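Local coordinates for protein transcriptional regulator (NtrC family) (PDB 3DZD) that probably activates sigma-54-dependent transcription as a phosphorylation-controlled, NtrC-type response regulator with an AAA+ ATPase domain, here held in its inactive state, at residues P125-E130 with I172-G177; K217-D222 with F251-G256. All blocks are in the same frame, centred on the assembly; numbering follows the deposited sequence.

Contact 1 joins the loop between helices 105-119 and 136-149 to the end of helix 165-176, near the nucleotide; contact 2 lies wholly inside the AAA+ domain, beside strands 182-186 and 225-229 of its parallel sheet. The two follow each other in series along the chain, with centres 25 Å apart and nearest atoms about 7 Å apart, so they do not touch. Contact 1 is the one tied to the pocket: Glu130 touches the bound ADP, and the side chain of Ile129 is about 7 Å from it. The dimer brings the two regions together, because Pro125 and Gln126 of the second subunit pack on Leu220 and Lys217 of contact 2.

Contact 1 of 2, residues P125-E130 with I172-G177; sequences PQEEIE and IHRYSG
Arg174, on the last turn of helix 165-176, reaches across to Glu127 and Ile129 in the loop that leads from helix 105-119, the last helix of the receiver fold, to helix 136-149. Helix 165-176 follows the P-loop of the nucleoside triphosphatase fold, so the contact joins the loop to the far end of the helix that starts at the phosphate-binding turn.

The arginine can be followed outward. CB stands at the edge of the Tyr175 ring, in its plane, and CG lies anti to the backbone N (chi1 -172°). The chain then bends at chi2 and chi3, and of its atoms it is CZ, NH1 and NH2 that meet the loop. There CZ has Ile129 CD1 over one face at 3.8 Å, and the same methyl is 3.3 Å from NH2. NH1 donates to Glu127 O at 2.8 Å, with an N-H...O angle of 137° and the oxygen tilted 29° out of the guanidinium plane. NH2 completes a salt bridge with Glu127 OE1, also 2.8 Å away, although as a hydrogen bond this is weak.

Two terminal nitrogens of one guanidinium thus reach the backbone carbonyl and the carboxylate of one residue. The contact lies at the surface, and Glu127 is poorly ordered, so its carboxylate is probably held less firmly than the distances suggest. Ile129 also packs on Ile167, Arg170 and Leu171 of the same helix, which places the loop just before Glu130 meets ADP. Toward the arginine, Ile129 contributes CG1 as well, 3.6 Å from Arg174 NH2.

Contact 2 of 2, residues K217-D222 with F251-G256; sequences KLELAD and FTRLGG
The Phe251 ring has Leu218 CD1 over the centre of one face, in a CH-pi contact 4.1 Å from the centroid and only 10° off the ring normal, while Glu219 CB lies at its edge, near the ring plane. The second flat pair, the Glu219 carboxylate and the Arg253 guanidinium, meets obliquely, with the planes 50° apart.

The contact belongs to the AAA+ domain. Helix 217-220 comes after the insertion that carries the GAFTGA motif in this family and before strand 225-229; Phe251 lies in strand 250-251, and its backbone pairs with Ile260 of strand 260-261 in what is probably the family's pre-sensor-1 hairpin. Leu218 also lays its CB against Phe251 CE2, at 3.7 Å, the two side chains running alongside with opposite headings. Phe251 touches Val262 as well, and Leu218 packs on Phe200, Leu226 and Ile264, so the apolar half of the contact merges with the domain core.

Glu219 leaves the helix with CG anti to its N (chi1 -176°) and runs on extended, which brings both carboxylate oxygens to Arg253 NH2: OE1 at 2.7 Å in a salt bridge, OE2 at 2.9 Å. Replacing Glu219 with an alanine would probably leave the buried Arg253 guanidinium without the carboxylate that faces it across this contact, and freer to turn. Long, weak ion pairs extend the group, from Glu219 OE2 to Lys215 NZ and from Arg253 NH2 to Asp72 OD2 of the second subunit.

Apolar packing thus adjoins a buried ion pair: Arg253 probably favours the ionised form of Glu219, while Asp72 of the second subunit, packed on Glu219, probably shares the arginine's charge.

Contact 1 of 2, residues P125-E130 with I172-G177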
loop_
_atom_site.group_PDB
_atom_site.type_symbol
_atom_site.label_atom_id
_atom_site.label_comp_id
_atom_site.label_asym_id
_atom_site.label_seq_id
_atom_site.Cartn_x
_atom_site.Cartn_y
_atom_site.Cartn_z
ATOM N N PRO A 125 3.846 -5.137 1.765
ATOM C CA PRO A 125 3.702 -5.797 0.457
ATOM C C PRO A 125 4.421 -7.144 0.385
ATOM O O PRO A 125 5.077 -7.436 -0.616
ATOM C CB PRO A 125 4.363 -4.806 -0.515
ATOM C CG PRO A 125 4.495 -3.522 0.245
ATOM C CD PRO A 125 4.683 -3.931 1.666
ATOM N N GLN A 126 4.285 -7.952 1.432
ATOM C CA GLN A 126 4.937 -9.256 1.508
ATOM C C GLN A 126 4.550 -10.157 0.338
ATOM O O GLN A 126 5.197 -11.171 0.086
ATOM C CB GLN A 126 4.582 -9.945 2.828
ATOM C CG GLN A 126 3.090 -10.188 3.018
ATOM C CD GLN A 126 2.784 -11.087 4.202
ATOM O OE1 GLN A 126 3.646 -11.339 5.045
ATOM N NE2 GLN A 126 1.551 -11.578 4.270
ATOM N N GLU A 127 3.487 -9.775 -0.363
ATOM C CA GLU A 127 2.969 -10.530 -1.499
ATOM C C GLU A 127 4.040 -11.284 -2.287
ATOM O O GLU A 127 5.084 -10.726 -2.618
ATOM C CB GLU A 127 2.232 -9.583 -2.447
ATOM C CG GLU A 127 2.049 -10.136 -3.847
ATOM C CD GLU A 127 2.314 -9.096 -4.920
ATOM O OE1 GLU A 127 2.979 -8.082 -4.615
ATOM O OE2 GLU A 127 1.865 -9.294 -6.068
ATOM N N GLU A 128 3.777 -12.556 -2.578
ATOM C CA GLU A 128 4.572 -13.300 -3.548
ATOM C C GLU A 128 3.886 -13.197 -4.898
ATOM O O GLU A 128 2.676 -12.969 -4.974
ATOM C CB GLU A 128 4.711 -14.773 -3.161
ATOM C CG GLU A 128 5.662 -15.049 -2.009
ATOM C CD GLU A 128 4.947 -15.164 -0.673
ATOM O OE1 GLU A 128 3.734 -14.868 -0.618
ATOM O OE2 GLU A 128 5.597 -15.556 0.322
ATOM N N ILE A 129 4.654 -13.363 -5.966
ATOM C CA ILE A 129 4.094 -13.286 -7.312
ATOM C C ILE A 129 4.182 -14.636 -7.998
ATOM O O ILE A 129 5.258 -15.220 -8.100
ATOM C CB ILE A 129 4.820 -12.237 -8.169
ATOM C CG1 ILE A 129 4.602 -10.836 -7.599
ATOM C CG2 ILE A 129 4.331 -12.286 -9.598
ATOM C CD1 ILE A 129 5.505 -9.805 -8.217
ATOM N N GLU A 130 3.042 -15.127 -8.466
ATOM C CA GLU A 130 2.990 -16.412 -9.148
ATOM C C GLU A 130 3.258 -16.232 -10.635
ATOM O O GLU A 130 2.560 -15.489 -11.323
ATOM C CB GLU A 130 1.624 -17.062 -8.944
ATOM C CG GLU A 130 1.181 -17.142 -7.487
ATOM C CD GLU A 130 1.763 -18.340 -6.756
ATOM O OE1 GLU A 130 2.383 -19.205 -7.419
ATOM O OE2 GLU A 130 1.596 -18.415 -5.518
ATOM N N ILE A 172 10.228 -7.957 -12.338
ATOM C CA ILE A 172 11.401 -7.125 -12.613
ATOM C C ILE A 172 11.577 -6.067 -11.525
ATOM O O ILE A 172 12.672 -5.888 -11.001
ATOM C CB ILE A 172 11.297 -6.431 -13.999
ATOM C CG1 ILE A 172 11.500 -7.444 -15.136
ATOM C CG2 ILE A 172 12.302 -5.292 -14.110
ATOM C CD1 ILE A 172 11.106 -6.915 -16.498
ATOM N N HIS A 173 10.497 -5.368 -11.193
ATOM C CA HIS A 173 10.531 -4.373 -10.134
ATOM C C HIS A 173 11.016 -5.010 -8.830
ATOM O O HIS A 173 11.996 -4.563 -8.229
ATOM C CB HIS A 173 9.152 -3.747 -9.948
ATOM C CG HIS A 173 9.055 -2.845 -8.756
ATOM N ND1 HIS A 173 9.701 -1.628 -8.688
ATOM C CD2 HIS A 173 8.393 -2.987 -7.581
ATOM C CE1 HIS A 173 9.442 -1.060 -7.522
ATOM N NE2 HIS A 173 8.648 -1.862 -6.834
ATOM N N ARG A 174 10.328 -6.069 -8.416
ATOM C CA ARG A 174 10.710 -6.851 -7.244
ATOM C C ARG A 174 12.212 -7.140 -7.167
ATOM O O ARG A 174 12.839 -6.897 -6.141
ATOM C CB ARG A 174 9.939 -8.173 -7.230
ATOM C CG ARG A 174 10.106 -8.974 -5.955
ATOM C CD ARG A 174 9.389 -8.294 -4.804
ATOM N NE ARG A 174 8.000 -7.975 -5.131
ATOM C CZ ARG A 174 6.970 -8.772 -4.860
ATOM N NH1 ARG A 174 7.174 -9.936 -4.258
ATOM N NH2 ARG A 174 5.735 -8.407 -5.189
ATOM N N TYR A 175 12.779 -7.665 -8.250
ATOM C CA TYR A 175 14.193 -8.049 -8.281
ATOM C C TYR A 175 15.134 -6.853 -8.388
ATOM O O TYR A 175 16.281 -6.925 -7.951
ATOM C CB TYR A 175 14.471 -9.023 -9.432
ATOM C CG TYR A 175 13.806 -10.376 -9.275
ATOM C CD1 TYR A 175 12.510 -10.482 -8.784
ATOM C CD2 TYR A 175 14.463 -11.547 -9.637
ATOM C CE1 TYR A 175 11.892 -11.712 -8.641
ATOM C CE2 TYR A 175 13.848 -12.786 -9.502
ATOM C CZ TYR A 175 12.562 -12.861 -9.002
ATOM O OH TYR A 175 11.934 -14.081 -8.861
ATOM N N SER A 176 14.651 -5.761 -8.976
ATOM C CA SER A 176 15.464 -4.561 -9.146
ATOM C C SER A 176 15.924 -4.031 -7.790
ATOM O O SER A 176 17.026 -3.490 -7.665
ATOM C CB SER A 176 14.694 -3.467 -9.904
ATOM O OG SER A 176 13.882 -2.701 -9.026
ATOM N N GLY A 177 15.071 -4.179 -6.782
ATOM C CA GLY A 177 15.402 -3.743 -5.440
ATOM C C GLY A 177 14.955 -2.328 -5.120
ATOM O O GLY A 177 15.103 -1.870 -3.987
#

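Contact 2 of 2, residues K217-D222 with F251-G256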
loop_
_atom_site.group_PDB
_atom_site.type_symbol
_atom_site.label_atom_id
_atom_site.label_comp_id
_atom_site.label_asym_id
_atom_site.label_seq_id
_atom_site.Cartn_x
_atom_site.Cartn_y
_atom_site.Cartn_z
ATOM N N LYS A 217 1.214 9.941 -12.363
ATOM C CA LYS A 217 1.865 8.652 -12.182
ATOM C C LYS A 217 3.389 8.794 -12.255
ATOM O O LYS A 217 4.120 8.096 -11.554
ATOM C CB LYS A 217 1.393 7.663 -13.252
ATOM C CG LYS A 217 -0.107 7.538 -13.377
ATOM C CD LYS A 217 -0.674 6.528 -12.390
ATOM C CE LYS A 217 -1.960 5.895 -12.920
ATOM N NZ LYS A 217 -2.474 4.828 -12.020
ATOM N N LEU A 218 3.871 9.683 -13.116
ATOM C CA LEU A 218 5.311 9.920 -13.192
ATOM C C LEU A 218 5.862 10.151 -11.786
ATOM O O LEU A 218 6.826 9.516 -11.368
ATOM C CB LEU A 218 5.626 11.120 -14.088
ATOM C CG LEU A 218 5.588 10.865 -15.593
ATOM C CD1 LEU A 218 5.409 12.158 -16.375
ATOM C CD2 LEU A 218 6.850 10.148 -16.017
ATOM N N GLU A 219 5.205 11.045 -11.058
ATOM C CA GLU A 219 5.596 11.421 -9.709
ATOM C C GLU A 219 5.374 10.307 -8.684
ATOM O O GLU A 219 6.158 10.150 -7.746
ATOM C CB GLU A 219 4.800 12.657 -9.305
ATOM C CG GLU A 219 5.147 13.232 -7.964
ATOM C CD GLU A 219 4.432 14.544 -7.729
ATOM O OE1 GLU A 219 3.730 15.000 -8.659
ATOM O OE2 GLU A 219 4.572 15.117 -6.625
ATOM N N LEU A 220 4.302 9.542 -8.857
ATOM C CA LEU A 220 3.978 8.461 -7.926
ATOM C C LEU A 220 4.982 7.318 -8.032
ATOM O O LEU A 220 5.075 6.471 -7.144
ATOM C CB LEU A 220 2.566 7.932 -8.186
ATOM C CG LEU A 220 1.414 8.848 -7.761
ATOM C CD1 LEU A 220 0.150 8.534 -8.538
ATOM C CD2 LEU A 220 1.169 8.734 -6.275
ATOM N N ALA A 221 5.739 7.301 -9.123
ATOM C CA ALA A 221 6.676 6.215 -9.379
ATOM C C ALA A 221 8.093 6.558 -8.933
ATOM O O ALA A 221 9.014 5.773 -9.123
ATOM C CB ALA A 221 6.654 5.838 -10.850
ATOM N N ASP A 222 8.254 7.734 -8.335
ATOM C CA ASP A 222 9.548 8.177 -7.831
ATOM C C ASP A 222 10.259 7.065 -7.068
ATOM O O ASP A 222 9.694 6.448 -6.163
ATOM C CB ASP A 222 9.376 9.404 -6.933
ATOM C CG ASP A 222 10.668 10.202 -6.767
ATOM O OD1 ASP A 222 11.616 10.024 -7.567
ATOM O OD2 ASP A 222 10.722 11.023 -5.832
ATOM N N PHE A 251 9.855 17.104 -15.327
ATOM C CA PHE A 251 8.637 17.473 -16.034
ATOM C C PHE A 251 7.847 18.506 -15.233
ATOM O O PHE A 251 8.264 18.928 -14.156
ATOM C CB PHE A 251 7.760 16.244 -16.287
ATOM C CG PHE A 251 7.031 15.766 -15.073
ATOM C CD1 PHE A 251 5.758 16.232 -14.787
ATOM C CD2 PHE A 251 7.618 14.859 -14.212
ATOM C CE1 PHE A 251 5.085 15.805 -13.664
ATOM C CE2 PHE A 251 6.949 14.422 -13.080
ATOM C CZ PHE A 251 5.682 14.891 -12.807
ATOM N N THR A 252 6.699 18.903 -15.763
ATOM C CA THR A 252 5.820 19.820 -15.060
ATOM C C THR A 252 4.402 19.285 -15.141
ATOM O O THR A 252 4.080 18.512 -16.042
ATOM C CB THR A 252 5.890 21.223 -15.673
ATOM O OG1 THR A 252 5.592 21.146 -17.073
ATOM C CG2 THR A 252 7.285 21.802 -15.498
ATOM N N ARG A 253 3.557 19.672 -14.195
ATOM C CA ARG A 253 2.170 19.236 -14.228
ATOM C C ARG A 253 1.398 19.961 -15.326
ATOM O O ARG A 253 1.911 20.895 -15.955
ATOM C CB ARG A 253 1.503 19.470 -12.879
ATOM C CG ARG A 253 2.080 18.621 -11.755
ATOM C CD ARG A 253 1.198 18.698 -10.528
ATOM N NE ARG A 253 1.617 17.790 -9.465
ATOM C CZ ARG A 253 2.462 18.118 -8.493
ATOM N NH1 ARG A 253 2.998 19.334 -8.457
ATOM N NH2 ARG A 253 2.773 17.231 -7.558
ATOM N N LEU A 254 0.174 19.511 -15.570
ATOM C CA LEU A 254 -0.728 20.238 -16.450
ATOM C C LEU A 254 -1.218 21.470 -15.705
ATOM O O LEU A 254 -1.921 21.361 -14.697
ATOM C CB LEU A 254 -1.920 19.370 -16.868
ATOM C CG LEU A 254 -1.641 18.103 -17.683
ATOM C CD1 LEU A 254 -2.951 17.491 -18.171
ATOM C CD2 LEU A 254 -0.689 18.380 -18.856
ATOM N N GLY A 255 -0.830 22.642 -16.193
ATOM C CA GLY A 255 -1.280 23.889 -15.605
ATOM C C GLY A 255 -0.243 24.542 -14.718
ATOM O O GLY A 255 -0.355 25.722 -14.393
ATOM N N GLY A 256 0.770 23.776 -14.329
ATOM C CA GLY A 256 1.813 24.280 -13.455
ATOM C C GLY A 256 3.129 24.529 -14.162
ATOM O O GLY A 256 3.339 24.070 -15.286
#